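Local coordinates for leucine aminopeptidase (Legionella pneumophila, PDB 5GNE), which probably removes residues from the N-terminal end of peptides as a zinc-dependent aminopeptidase of the M28 family, at residues T164-Q170 with A236-R240; L59-Y64 with V319-E324. One frame throughout, in Å; residues are numbered along the deposited sequence.

Overall arrangement
From the N terminus the chain builds a small antiparallel sheet, whose strand 59-60 runs into the short helix 62-65; here contact 2 takes its first segment. After a run of helices the chain enters the eight-stranded mixed sheet of the M28 peptidase through strands 157-164 and 170-177, and the hairpin between them meets the zinc-binding loop 236-240 in contact 1. Only at helix 318-323 does contact 2 close, so contact 1 is nested within its loop. Contact 1 closes the loop from 164-170 to 236-240 and ties the outer hairpin of the large sheet to the metal site; contact 2 ties the N-terminal part to the catalytic domain. Lys167 and Glu62 join the two by a salt bridge.

Contact 1 (T164-Q170 with A236-R240); sequences TGNKFIQ and AAEER. With ZN (zinc ion), chain C.
Phe168 lies against Arg240, and Gln170 grips the backbone of Ala237, where the hairpin turn at the outer edge of the M28 sheet meets the loop that follows strand 230-235 and carries zinc-site glutamates. Arg240 CG sits over one face of the phenyl ring in a CH-pi contact, 4.0 Å from the Phe168 centroid and 28° off the normal. CB and CG of Arg240 lie on the ring, and the bend at chi2 brings CD over the CE1-CZ side; the guanidinium plane is inclined 37° to the phenyl plane, and NH2 continues to a salt bridge with Asp196. The extended Gln170 side chain brings OE1 to Ala237 N at 3.0 Å, with the donor tilted 21° from the amide carbonyl plane, while Gln170 NE2 is held by the carbonyls of Gly134 and Arg127. Ala236 CB rests against both Thr164 OG1 and Gln170 O, and these two oxygens are themselves joined, the threonine hydroxyl donating over 2.7 Å. Ala237 opens a type I turn to Arg240, closed by the bond from Arg240 N to Ala237 O. The turn bears Glu238 and Glu239, so the hairpin packs against the backbone that presents a zinc ligand. Zinc is also bound by Asp204 and His344; Glu239 OE2 coordinates it at 2.3 Å, and a water at 2.1 Å bridges from the metal to Glu238 OE2.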
loop_
_atom_site.group_PDB
_atom_site.type_symbol
_atom_site.label_atom_id
_atom_site.label_comp_id
_atom_site.label_asym_id
_atom_site.label_seq_id
_atom_site.Cartn_x
_atom_site.Cartn_y
_atom_site.Cartn_z
ATOM N N THR A 164 3.472 -11.768 -9.563
ATOM C CA THR A 164 4.398 -10.638 -9.538
ATOM C C THR A 164 5.383 -10.829 -10.679
ATOM O O THR A 164 6.590 -10.926 -10.487
ATOM C CB THR A 164 5.100 -10.488 -8.158
ATOM O OG1 THR A 164 4.098 -10.444 -7.140
ATOM C CG2 THR A 164 5.889 -9.171 -8.074
ATOM N N GLY A 165 4.825 -10.856 -11.886
ATOM C CA GLY A 165 5.580 -11.155 -13.086
ATOM C C GLY A 165 6.335 -12.458 -12.927
ATOM O O GLY A 165 5.837 -13.424 -12.348
ATOM N N ASN A 166 7.557 -12.481 -13.431
ATOM C CA ASN A 166 8.352 -13.699 -13.322
ATOM C C ASN A 166 9.559 -13.439 -12.450
ATOM O O ASN A 166 10.471 -14.248 -12.381
ATOM C CB ASN A 166 8.785 -14.211 -14.702
ATOM C CG ASN A 166 7.711 -15.052 -15.385
ATOM O OD1 ASN A 166 6.981 -15.805 -14.737
ATOM N ND2 ASN A 166 7.621 -14.933 -16.704
ATOM N N LYS A 167 9.541 -12.310 -11.758
ATOM C CA LYS A 167 10.702 -11.913 -10.980
ATOM C C LYS A 167 10.647 -12.348 -9.535
ATOM O O LYS A 167 11.690 -12.525 -8.916
ATOM C CB LYS A 167 10.884 -10.392 -11.059
ATOM C CG LYS A 167 10.604 -9.848 -12.449
ATOM C CD LYS A 167 10.825 -8.355 -12.542
ATOM C CE LYS A 167 12.122 -8.030 -13.285
ATOM N NZ LYS A 167 12.395 -6.549 -13.407
ATOM N N PHE A 168 9.442 -12.482 -8.984
ATOM C CA PHE A 168 9.291 -12.785 -7.555
ATOM C C PHE A 168 8.226 -13.834 -7.258
ATOM O O PHE A 168 7.086 -13.710 -7.694
ATOM C CB PHE A 168 8.994 -11.495 -6.793
ATOM C CG PHE A 168 10.142 -10.521 -6.779
ATOM C CD1 PHE A 168 11.245 -10.736 -5.963
ATOM C CD2 PHE A 168 10.155 -9.429 -7.631
ATOM C CE1 PHE A 168 12.322 -9.833 -5.952
ATOM C CE2 PHE A 168 11.227 -8.530 -7.632
ATOM C CZ PHE A 168 12.308 -8.730 -6.795
ATOM N N ILE A 169 8.595 -14.858 -6.494
ATOM C CA ILE A 169 7.666 -15.946 -6.196
ATOM C C ILE A 169 6.474 -15.513 -5.335
ATOM O O ILE A 169 5.437 -16.160 -5.331
ATOM C CB ILE A 169 8.389 -17.141 -5.516
ATOM C CG1 ILE A 169 9.197 -16.689 -4.302
ATOM C CG2 ILE A 169 9.298 -17.853 -6.497
ATOM C CD1 ILE A 169 9.717 -17.847 -3.461
ATOM N N GLN A 170 6.614 -14.425 -4.599
ATOM C CA GLN A 170 5.511 -13.949 -3.771
ATOM C C GLN A 170 4.460 -13.228 -4.621
ATOM O O GLN A 170 4.760 -12.244 -5.286
ATOM C CB GLN A 170 6.048 -13.025 -2.675
ATOM C CG GLN A 170 4.996 -12.407 -1.785
ATOM C CD GLN A 170 5.578 -11.321 -0.914
ATOM O OE1 GLN A 170 6.034 -10.297 -1.409
ATOM N NE2 GLN A 170 5.577 -11.539 0.380
ATOM N N ALA A 236 2.365 -7.713 -3.055
ATOM C CA ALA A 236 3.672 -8.360 -2.975
ATOM C C ALA A 236 4.771 -7.331 -3.249
ATOM O O ALA A 236 4.515 -6.298 -3.830
ATOM C CB ALA A 236 3.750 -9.484 -3.971
ATOM N N ALA A 237 5.986 -7.630 -2.813
ATOM C CA ALA A 237 7.190 -6.988 -3.322
ATOM C C ALA A 237 7.203 -5.460 -3.330
ATOM O O ALA A 237 7.846 -4.833 -4.201
ATOM C CB ALA A 237 7.432 -7.496 -4.759
ATOM N N GLU A 238 6.534 -4.842 -2.366
ATOM C CA GLU A 238 6.593 -3.381 -2.293
ATOM C C GLU A 238 8.029 -2.919 -2.044
ATOM O O GLU A 238 8.433 -1.846 -2.477
ATOM C CB GLU A 238 5.654 -2.855 -1.219
ATOM C CG GLU A 238 5.580 -1.337 -1.116
ATOM C CD GLU A 238 6.620 -0.755 -0.161
ATOM O OE1 GLU A 238 7.332 -1.542 0.515
ATOM O OE2 GLU A 238 6.724 0.489 -0.079
ATOM N N GLU A 239 8.799 -3.763 -1.370
ATOM C CA GLU A 239 10.181 -3.451 -1.028
ATOM C C GLU A 239 11.102 -3.672 -2.217
ATOM O O GLU A 239 12.307 -3.515 -2.108
ATOM C CB GLU A 239 10.627 -4.266 0.208
ATOM C CG GLU A 239 9.842 -3.914 1.528
ATOM C CD GLU A 239 10.162 -2.517 2.039
ATOM O OE1 GLU A 239 10.940 -1.830 1.340
ATOM O OE2 GLU A 239 9.668 -2.104 3.130
ATOM N N ARG A 240 10.519 -3.994 -3.366
ATOM C CA ARG A 240 11.273 -4.161 -4.624
ATOM C C ARG A 240 10.797 -3.158 -5.673
ATOM O O ARG A 240 10.319 -3.536 -6.742
ATOM C CB ARG A 240 11.115 -5.605 -5.162
ATOM C CG ARG A 240 11.232 -6.672 -4.056
ATOM C CD ARG A 240 12.672 -6.790 -3.519
ATOM N NE ARG A 240 12.724 -7.775 -2.454
ATOM C CZ ARG A 240 13.817 -8.393 -2.007
ATOM N NH1 ARG A 240 15.004 -8.174 -2.557
ATOM N NH2 ARG A 240 13.699 -9.273 -1.019
HETATM ZN ZN ZN C . 9.195 0.192 3.218
HETATM O O HOH W 1 8.168 1.822 2.488
#

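Contact 2 (L59-Y64 with V319-E324); sequences LNAEPY and VNWTNE
A polar, hydroxyl-centred contact joins the N-terminal part of the chain, at the passage from edge strand 59-60 into helix 62-65, to helix 318-323 of the M28 peptidase domain. Tyr64 reaches across the interface, and its hydroxyl carries two hydrogen bonds from one turn of that helix. OH donates to Asn320 OD1 over 2.6 Å, in the carbonyl plane and on a lone pair of the amide oxygen. It accepts from Asn323 ND2 at 3.2 Å, the N-H pointing almost straight at it (162°) and the oxygen lying in the asparagine's amide plane. OD1 and ND2 reach the phenol oxygen from well-separated directions, about 106° apart at OH, one accepting and one donating. Asn320 ND2 is bound to Ser245, which helps fix the rotation of that amide. Leu59, with CG anti to its N (chi1 -179°), covers the pair: CD1 approaches Asn320 OD1 at 3.6 Å and CD2 lies near Asn323 ND2. Asn60 caps the helix that carries Tyr64, its OD1 accepting from Glu62 N at 2.8 Å. Along the phenol, Glu324 folds back at chi2; its carboxylate, hydrogen-bonded to Gln250, brings OE2 within 3.4 Å of Tyr64 CE1.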
loop_
_atom_site.group_PDB
_atom_site.type_symbol
_atom_site.label_atom_id
_atom_site.label_comp_id
_atom_site.label_asym_id
_atom_site.label_seq_id
_atom_site.Cartn_x
_atom_site.Cartn_y
_atom_site.Cartn_z
ATOM N N LEU A 59 11.421 3.037 -8.727
ATOM C CA LEU A 59 10.218 2.451 -9.293
ATOM C C LEU A 59 10.617 1.382 -10.297
ATOM O O LEU A 59 11.379 1.650 -11.208
ATOM C CB LEU A 59 9.385 3.531 -9.971
ATOM C CG LEU A 59 8.058 3.128 -10.626
ATOM C CD1 LEU A 59 7.024 2.665 -9.582
ATOM C CD2 LEU A 59 7.539 4.290 -11.466
ATOM N N ASN A 60 10.139 0.161 -10.140
ATOM C CA ASN A 60 10.398 -0.810 -11.181
ATOM C C ASN A 60 9.440 -0.583 -12.331
ATOM O O ASN A 60 8.242 -0.592 -12.140
ATOM C CB ASN A 60 10.276 -2.238 -10.669
ATOM C CG ASN A 60 10.815 -3.247 -11.673
ATOM O OD1 ASN A 60 10.446 -3.220 -12.844
ATOM N ND2 ASN A 60 11.708 -4.111 -11.233
ATOM N N ALA A 61 9.979 -0.412 -13.531
ATOM C CA ALA A 61 9.158 -0.042 -14.687
ATOM C C ALA A 61 8.454 -1.222 -15.323
ATOM O O ALA A 61 7.512 -1.021 -16.093
ATOM C CB ALA A 61 9.986 0.636 -15.720
ATOM N N GLU A 62 8.900 -2.438 -15.020
ATOM C CA GLU A 62 8.355 -3.613 -15.699
ATOM C C GLU A 62 6.826 -3.679 -15.803
ATOM O O GLU A 62 6.313 -4.050 -16.843
ATOM C CB GLU A 62 8.884 -4.897 -15.060
ATOM C CG GLU A 62 8.610 -6.104 -15.935
ATOM C CD GLU A 62 9.207 -7.389 -15.385
ATOM O OE1 GLU A 62 8.488 -8.176 -14.728
ATOM O OE2 GLU A 62 10.402 -7.628 -15.652
ATOM N N PRO A 63 6.088 -3.329 -14.736
ATOM C CA PRO A 63 4.640 -3.428 -14.948
ATOM C C PRO A 63 4.130 -2.461 -16.012
ATOM O O PRO A 63 3.072 -2.701 -16.544
ATOM C CB PRO A 63 4.058 -3.053 -13.579
ATOM C CG PRO A 63 5.144 -3.401 -12.611
ATOM C CD PRO A 63 6.412 -3.045 -13.323
ATOM N N TYR A 64 4.857 -1.392 -16.313
ATOM C CA TYR A 64 4.388 -0.448 -17.319
ATOM C C TYR A 64 4.797 -0.834 -18.751
ATOM O O TYR A 64 4.116 -0.472 -19.718
ATOM C CB TYR A 64 4.892 0.979 -17.007
ATOM C CG TYR A 64 4.435 1.532 -15.656
ATOM C CD1 TYR A 64 3.272 2.273 -15.553
ATOM C CD2 TYR A 64 5.159 1.285 -14.488
ATOM C CE1 TYR A 64 2.864 2.778 -14.352
ATOM C CE2 TYR A 64 4.753 1.791 -13.262
ATOM C CZ TYR A 64 3.602 2.538 -13.205
ATOM O OH TYR A 64 3.169 3.041 -11.995
ATOM N N VAL A 319 1.552 5.287 -5.317
ATOM C CA VAL A 319 2.227 5.836 -6.498
ATOM C C VAL A 319 1.833 5.120 -7.788
ATOM O O VAL A 319 1.639 5.761 -8.821
ATOM C CB VAL A 319 3.763 5.812 -6.287
ATOM C CG1 VAL A 319 4.528 5.975 -7.584
ATOM C CG2 VAL A 319 4.149 6.917 -5.299
ATOM N N ASN A 320 1.734 3.802 -7.757
ATOM C CA ASN A 320 1.293 3.084 -8.952
ATOM C C ASN A 320 -0.154 3.419 -9.349
ATOM O O ASN A 320 -0.482 3.532 -10.539
ATOM C CB ASN A 320 1.488 1.597 -8.767
ATOM C CG ASN A 320 2.949 1.196 -8.903
ATOM O OD1 ASN A 320 3.632 1.637 -9.823
ATOM N ND2 ASN A 320 3.447 0.392 -7.963
ATOM N N TRP A 321 -1.016 3.616 -8.361
ATOM C CA TRP A 321 -2.363 4.051 -8.687
ATOM C C TRP A 321 -2.388 5.475 -9.292
ATOM O O TRP A 321 -3.023 5.691 -10.329
ATOM C CB TRP A 321 -3.271 3.976 -7.439
ATOM C CG TRP A 321 -3.543 2.571 -6.985
ATOM C CD1 TRP A 321 -2.876 1.896 -6.010
ATOM C CD2 TRP A 321 -4.526 1.638 -7.521
ATOM N NE1 TRP A 321 -3.389 0.605 -5.881
ATOM C CE2 TRP A 321 -4.400 0.428 -6.785
ATOM C CE3 TRP A 321 -5.503 1.721 -8.522
ATOM C CZ2 TRP A 321 -5.205 -0.693 -7.028
ATOM C CZ3 TRP A 321 -6.320 0.587 -8.770
ATOM C CH2 TRP A 321 -6.158 -0.596 -8.026
ATOM N N THR A 322 -1.749 6.454 -8.648
ATOM C CA THR A 322 -1.854 7.797 -9.170
ATOM C C THR A 322 -1.166 7.888 -10.541
ATOM O O THR A 322 -1.623 8.623 -11.396
ATOM C CB THR A 322 -1.322 8.875 -8.209
ATOM O OG1 THR A 322 0.041 9.197 -8.493
ATOM C CG2 THR A 322 -1.451 8.423 -6.806
ATOM N N ASN A 323 -0.091 7.136 -10.760
ATOM C CA ASN A 323 0.530 7.127 -12.089
ATOM C C ASN A 323 -0.415 6.685 -13.187
ATOM O O ASN A 323 -0.213 7.050 -14.338
ATOM C CB ASN A 323 1.749 6.201 -12.130
ATOM C CG ASN A 323 2.970 6.848 -11.556
ATOM O OD1 ASN A 323 2.982 8.036 -11.382
ATOM N ND2 ASN A 323 3.999 6.072 -11.261
ATOM N N GLU A 324 -1.464 5.946 -12.836
ATOM C CA GLU A 324 -2.387 5.437 -13.845
ATOM C C GLU A 324 -3.728 6.139 -13.810
ATOM O O GLU A 324 -4.722 5.624 -14.334
ATOM C CB GLU A 324 -2.599 3.926 -13.672
ATOM C CG GLU A 324 -1.371 3.099 -13.963
ATOM C CD GLU A 324 -1.009 3.040 -15.455
ATOM O OE1 GLU A 324 -1.598 3.777 -16.269
ATOM O OE2 GLU A 324 -0.133 2.226 -15.817
#